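Local structure of C24 protein (Bizionia argentinensis JUB59, 6OV6) at residues Ser50-Gly55 / Phe64-Gly69; Arg74-Glu79 / Thr101-Thr106. The protein is of unknown function but, as a trimeric metal-binding fiber protein of phage origin, probably forms the receptor-binding tip of a long tail fiber. All blocks are in the same frame, centred on the assembly; numbering follows the deposited sequence.

Both contacts lie in one mixed beta sheet near the N-terminal end of a long, thin chain, far from the manganese site. Their centres are about 12 Å apart. Interaction 1 pairs strands 51-59 and 62-70 of a hairpin and closes first along the chain. Interaction 2 follows and joins strand 74-81 to strand 96-102 and the loop after it. Strands 62-70 and 96-102 are parallel neighbours, so the two contacts belong to one sheet. The hydroxyl of Thr101 probably bonds the carbonyl of Val67. Phe66 packs on Val75, so side chains of both contacts meet near this end of the fiber protein.

Interaction 1 of 2, residues Ser50-Gly55 / Phe64-Gly69; sequences STTTDG and FKFVGG
Phe66 and Gly55 form the tight end of this contact. Their backbones exchange two hydrogen bonds, Gly55 N to Phe66 O at 2.9 Å and Phe66 N to Gly55 O at 2.7 Å. The ring of Phe66 is swung back along the facing segment, because CG lies anti to the backbone N (chi1 178°). Its edge then meets the carbonyl oxygen of Thr53, with CD2 3.8 Å from Thr53 O and the oxygen in the ring plane. That oxygen is buried and has no hydrogen-bond partner in the model. The methyl CG2 of Thr52 reaches the same ring at CE2, 4.1 Å away, and the two side chains cross at about a right angle. Trp111 stacks on Phe66, and Phe102 meets it edge-to-face.

The two segments are antiparallel arms of the beta hairpin 51-59/62-70. Thr52 and Gly69 make a second hydrogen-bonded pair: Thr52 N bonds Gly69 O, and Gly69 N returns a bond to Thr52 O at 2.9 Å. Between the two pairs the side chain of Asp54 bridges the segments. Its OD1 receives the N-H of Gly68 at 2.6 Å, on the anti side and 20° out of the carboxylate plane. Gly68 CA also sits 3.3 Å from Thr52 O, a CA-H...O contact that a bare glycine allows.

The solvent side is looser. Asp54 and Val67 are exposed there, and the Val67 side chain only brushes Asp54, CG1 being 4.1 Å from OD1. Ser50 is exposed too, and its hydroxyl bonds Gln70. Thr51 meets Gly69 O through its CA-H, with CB and CG2 farther off. Lys65 runs outward and packs on Val28 of the second subunit.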
loop_
_atom_site.group_PDB
_atom_site.type_symbol
_atom_site.label_atom_id
_atom_site.label_comp_id
_atom_site.label_asym_id
_atom_site.label_seq_id
_atom_site.Cartn_x
_atom_site.Cartn_y
_atom_site.Cartn_z
ATOM N N SER A 50 -7.928 -34.345 -31.412
ATOM C CA SER A 50 -9.315 -34.442 -31.873
ATOM C C SER A 50 -10.145 -35.430 -30.994
ATOM O O SER A 50 -11.350 -35.560 -31.193
ATOM C CB SER A 50 -9.339 -34.883 -33.339
ATOM O OG SER A 50 -8.891 -36.226 -33.465
ATOM N N THR A 51 -9.463 -36.108 -30.040
ATOM C CA THR A 51 -9.959 -37.125 -29.110
ATOM C C THR A 51 -10.215 -36.595 -27.659
ATOM O O THR A 51 -9.580 -35.635 -27.194
ATOM C CB THR A 51 -8.949 -38.301 -29.164
ATOM O OG1 THR A 51 -9.065 -38.934 -30.437
ATOM C CG2 THR A 51 -9.121 -39.346 -28.060
ATOM N N THR A 52 -11.184 -37.231 -26.973
ATOM C CA THR A 52 -11.503 -37.043 -25.556
ATOM C C THR A 52 -11.483 -38.458 -24.984
ATOM O O THR A 52 -12.125 -39.357 -25.544
ATOM C CB THR A 52 -12.860 -36.357 -25.332
ATOM O OG1 THR A 52 -12.872 -35.089 -25.971
ATOM C CG2 THR A 52 -13.188 -36.168 -23.842
ATOM N N THR A 53 -10.730 -38.669 -23.896
ATOM C CA THR A 53 -10.656 -39.979 -23.248
ATOM C C THR A 53 -11.974 -40.314 -22.558
ATOM O O THR A 53 -12.828 -39.444 -22.360
ATOM C CB THR A 53 -9.502 -40.010 -22.217
ATOM O OG1 THR A 53 -9.728 -39.010 -21.213
ATOM C CG2 THR A 53 -8.117 -39.818 -22.864
ATOM N N ASP A 54 -12.122 -41.579 -22.189
ATOM C CA ASP A 54 -13.235 -42.083 -21.408
ATOM C C ASP A 54 -13.125 -41.468 -20.008
ATOM O O ASP A 54 -12.072 -40.948 -19.619
ATOM C CB ASP A 54 -13.153 -43.610 -21.302
ATOM C CG ASP A 54 -13.522 -44.354 -22.577
ATOM O OD1 ASP A 54 -14.009 -43.704 -23.526
ATOM O OD2 ASP A 54 -13.356 -45.592 -22.607
ATOM N N GLY A 55 -14.216 -41.495 -19.273
ATOM C CA GLY A 55 -14.192 -40.942 -17.935
ATOM C C GLY A 55 -15.466 -41.219 -17.192
ATOM O O GLY A 55 -16.127 -42.246 -17.419
ATOM N N PHE A 64 -22.312 -41.235 -14.105
ATOM C CA PHE A 64 -22.213 -42.086 -15.293
ATOM C C PHE A 64 -20.819 -42.309 -15.769
ATOM O O PHE A 64 -20.018 -41.374 -15.796
ATOM C CB PHE A 64 -22.949 -41.452 -16.503
ATOM C CG PHE A 64 -24.449 -41.360 -16.440
ATOM C CD1 PHE A 64 -25.240 -42.492 -16.609
ATOM C CD2 PHE A 64 -25.077 -40.140 -16.212
ATOM C CE1 PHE A 64 -26.628 -42.405 -16.558
ATOM C CE2 PHE A 64 -26.465 -40.057 -16.159
ATOM C CZ PHE A 64 -27.228 -41.189 -16.361
ATOM N N LYS A 65 -20.578 -43.512 -16.337
ATOM C CA LYS A 65 -19.368 -43.795 -17.098
ATOM C C LYS A 65 -19.541 -42.954 -18.389
ATOM O O LYS A 65 -20.661 -42.839 -18.912
ATOM C CB LYS A 65 -19.280 -45.284 -17.490
ATOM C CG LYS A 65 -18.895 -46.205 -16.336
ATOM C CD LYS A 65 -19.253 -47.668 -16.615
ATOM C CE LYS A 65 -19.193 -48.516 -15.360
ATOM N NZ LYS A 65 -19.662 -49.903 -15.611
ATOM N N PHE A 66 -18.452 -42.336 -18.847
ATOM C CA PHE A 66 -18.415 -41.542 -20.059
ATOM C C PHE A 66 -17.570 -42.296 -21.061
ATOM O O PHE A 66 -16.432 -42.692 -20.745
ATOM C CB PHE A 66 -17.835 -40.131 -19.817
ATOM C CG PHE A 66 -17.749 -39.296 -21.077
ATOM C CD1 PHE A 66 -18.846 -38.570 -21.526
ATOM C CD2 PHE A 66 -16.574 -39.249 -21.827
ATOM C CE1 PHE A 66 -18.772 -37.798 -22.695
ATOM C CE2 PHE A 66 -16.492 -38.458 -22.988
ATOM C CZ PHE A 66 -17.593 -37.738 -23.414
ATOM N N VAL A 67 -18.118 -42.480 -22.268
ATOM C CA VAL A 67 -17.396 -43.143 -23.361
ATOM C C VAL A 67 -16.921 -42.045 -24.317
ATOM O O VAL A 67 -17.733 -41.355 -24.934
ATOM C CB VAL A 67 -18.232 -44.253 -24.069
ATOM C CG1 VAL A 67 -17.490 -44.813 -25.304
ATOM C CG2 VAL A 67 -18.572 -45.380 -23.098
ATOM N N GLY A 68 -15.612 -41.854 -24.372
ATOM C CA GLY A 68 -15.004 -40.851 -25.233
ATOM C C GLY A 68 -14.870 -41.300 -26.673
ATOM O O GLY A 68 -15.488 -42.284 -27.094
ATOM N N GLY A 69 -14.053 -40.569 -27.410
ATOM C CA GLY A 69 -13.776 -40.773 -28.829
ATOM C C GLY A 69 -13.529 -39.425 -29.464
ATOM O O GLY A 69 -13.025 -38.521 -28.786
#

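Interaction 2 of 2, residues Arg74-Glu79 / Thr101-Thr106; sequences RVKILE and TFASGT
Lys76 has an unusual first torsion (chi1 101°) and a bend at chi3 (-73°), which carry its chain over Ala103 to the loop beyond. CD lies 3.6 Å from the methyl CB of Ala103. The ammonium NZ then donates to two carbonyls, Thr106 O at 2.7 Å and Ser104 O at 3.2 Å. Each is approached from a position tilted out of its carbonyl plane. One lysine thus ties two carbonyls of the exposed segment after strand 96-102 to strand 74-81. Thr101 holds its methyl CG2 between the backbone N and the carbonyl carbon, and this methyl meets CD1 of Leu78 at 3.6 Å.

Lys76 and Thr101 form an antiparallel hydrogen-bonded pair where strand 74-81 meets the end of strand 96-102. Lys76 N bonds Thr101 O at 2.9 Å, and Thr101 N bonds Lys76 O in return. The next pair, Val75 and Phe102, is non-hydrogen-bonded. CG1 of Val75 touches CD1 of the Phe102 ring at 3.6 Å, and these side chains reach the buried side, where Trp111 meets the ring edge-to-face and also touches Val75.

Past Phe102 the chain turns across strand 74-81. Ala103 N bonds Arg74 O at 3.1 Å. The same oxygen lies at the edge of the Phe102 ring. The guanidinium of Arg74 is held by the loop after Thr106, NE bonding the hydroxyl of Ser108.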
loop_
_atom_site.group_PDB
_atom_site.type_symbol
_atom_site.label_atom_id
_atom_site.label_comp_id
_atom_site.label_asym_id
_atom_site.label_seq_id
_atom_site.Cartn_x
_atom_site.Cartn_y
_atom_site.Cartn_z
ATOM N N ARG A 74 -21.808 -32.008 -28.556
ATOM C CA ARG A 74 -22.878 -32.496 -27.678
ATOM C C ARG A 74 -22.674 -33.903 -27.163
ATOM O O ARG A 74 -22.003 -34.714 -27.789
ATOM C CB ARG A 74 -24.283 -32.340 -28.314
ATOM C CG ARG A 74 -24.577 -30.919 -28.800
ATOM C CD ARG A 74 -25.976 -30.733 -29.328
ATOM N NE ARG A 74 -26.951 -30.588 -28.248
ATOM C CZ ARG A 74 -27.210 -29.444 -27.622
ATOM N NH1 ARG A 74 -26.542 -28.339 -27.938
ATOM N NH2 ARG A 74 -28.108 -29.403 -26.649
ATOM N N VAL A 75 -23.274 -34.186 -25.993
ATOM C CA VAL A 75 -23.243 -35.498 -25.349
ATOM C C VAL A 75 -24.663 -35.907 -25.000
ATOM O O VAL A 75 -25.555 -35.057 -24.887
ATOM C CB VAL A 75 -22.280 -35.614 -24.113
ATOM C CG1 VAL A 75 -20.824 -35.420 -24.533
ATOM C CG2 VAL A 75 -22.664 -34.661 -22.973
ATOM N N LYS A 76 -24.871 -37.201 -24.789
ATOM C CA LYS A 76 -26.179 -37.670 -24.358
ATOM C C LYS A 76 -26.084 -38.932 -23.553
ATOM O O LYS A 76 -25.091 -39.645 -23.657
ATOM C CB LYS A 76 -27.232 -37.703 -25.496
ATOM C CG LYS A 76 -27.534 -39.037 -26.130
ATOM C CD LYS A 76 -28.322 -38.896 -27.427
ATOM C CE LYS A 76 -29.756 -38.496 -27.235
ATOM N NZ LYS A 76 -30.460 -38.398 -28.550
ATOM N N ILE A 77 -27.113 -39.197 -22.741
ATOM C CA ILE A 77 -27.198 -40.444 -22.005
ATOM C C ILE A 77 -27.737 -41.477 -23.006
ATOM O O ILE A 77 -28.822 -41.277 -23.536
ATOM C CB ILE A 77 -28.122 -40.305 -20.751
ATOM C CG1 ILE A 77 -27.504 -39.308 -19.701
ATOM C CG2 ILE A 77 -28.436 -41.696 -20.136
ATOM C CD1 ILE A 77 -28.541 -38.667 -18.748
ATOM N N LEU A 78 -26.974 -42.548 -23.277
ATOM C CA LEU A 78 -27.412 -43.632 -24.152
ATOM C C LEU A 78 -27.767 -44.852 -23.323
ATOM O O LEU A 78 -27.221 -45.055 -22.235
ATOM C CB LEU A 78 -26.348 -44.026 -25.189
ATOM C CG LEU A 78 -26.057 -43.035 -26.317
ATOM C CD1 LEU A 78 -25.227 -43.720 -27.374
ATOM C CD2 LEU A 78 -27.350 -42.529 -26.996
ATOM N N GLU A 79 -28.725 -45.625 -23.831
ATOM C CA GLU A 79 -29.162 -46.873 -23.239
ATOM C C GLU A 79 -29.065 -47.920 -24.335
ATOM O O GLU A 79 -29.859 -47.914 -25.289
ATOM C CB GLU A 79 -30.581 -46.774 -22.673
ATOM C CG GLU A 79 -30.917 -47.994 -21.845
ATOM C CD GLU A 79 -32.236 -47.990 -21.103
ATOM O OE1 GLU A 79 -33.159 -47.247 -21.504
ATOM O OE2 GLU A 79 -32.370 -48.802 -20.162
ATOM N N THR A 101 -22.082 -40.464 -23.772
ATOM C CA THR A 101 -21.146 -40.397 -24.893
ATOM C C THR A 101 -21.405 -39.193 -25.792
ATOM O O THR A 101 -22.437 -38.529 -25.649
ATOM C CB THR A 101 -21.018 -41.753 -25.638
ATOM O OG1 THR A 101 -19.812 -41.714 -26.400
ATOM C CG2 THR A 101 -22.195 -42.058 -26.545
ATOM N N PHE A 102 -20.495 -38.929 -26.751
ATOM C CA PHE A 102 -20.733 -37.877 -27.728
ATOM C C PHE A 102 -21.867 -38.354 -28.616
ATOM O O PHE A 102 -21.875 -39.508 -29.077
ATOM C CB PHE A 102 -19.479 -37.584 -28.560
ATOM C CG PHE A 102 -18.369 -36.949 -27.757
ATOM C CD1 PHE A 102 -18.507 -35.663 -27.244
ATOM C CD2 PHE A 102 -17.187 -37.635 -27.520
ATOM C CE1 PHE A 102 -17.473 -35.069 -26.505
ATOM C CE2 PHE A 102 -16.152 -37.039 -26.800
ATOM C CZ PHE A 102 -16.301 -35.757 -26.299
ATOM N N ALA A 103 -22.869 -37.498 -28.764
ATOM C CA ALA A 103 -24.079 -37.781 -29.515
ATOM C C ALA A 103 -24.822 -36.505 -29.811
ATOM O O ALA A 103 -24.335 -35.429 -29.478
ATOM C CB ALA A 103 -24.961 -38.785 -28.765
ATOM N N SER A 104 -25.940 -36.589 -30.517
ATOM C CA SER A 104 -26.679 -35.386 -30.898
ATOM C C SER A 104 -28.177 -35.695 -30.864
ATOM O O SER A 104 -28.563 -36.811 -30.506
ATOM C CB SER A 104 -26.229 -34.920 -32.285
ATOM O OG SER A 104 -26.084 -36.025 -33.171
ATOM N N GLY A 105 -28.999 -34.704 -31.203
ATOM C CA GLY A 105 -30.454 -34.862 -31.222
ATOM C C GLY A 105 -31.125 -34.642 -29.882
ATOM O O GLY A 105 -30.494 -34.163 -28.943
ATOM N N THR A 106 -32.415 -35.007 -29.801
ATOM C CA THR A 106 -33.274 -34.877 -28.618
ATOM C C THR A 106 -32.610 -35.487 -27.388
ATOM O O THR A 106 -32.218 -36.653 -27.422
ATOM C CB THR A 106 -34.673 -35.466 -28.931
ATOM O OG1 THR A 106 -35.253 -34.676 -29.969
ATOM C CG2 THR A 106 -35.615 -35.489 -27.716
HETATM O O HOH W 1 -22.527 -34.005 -30.773
#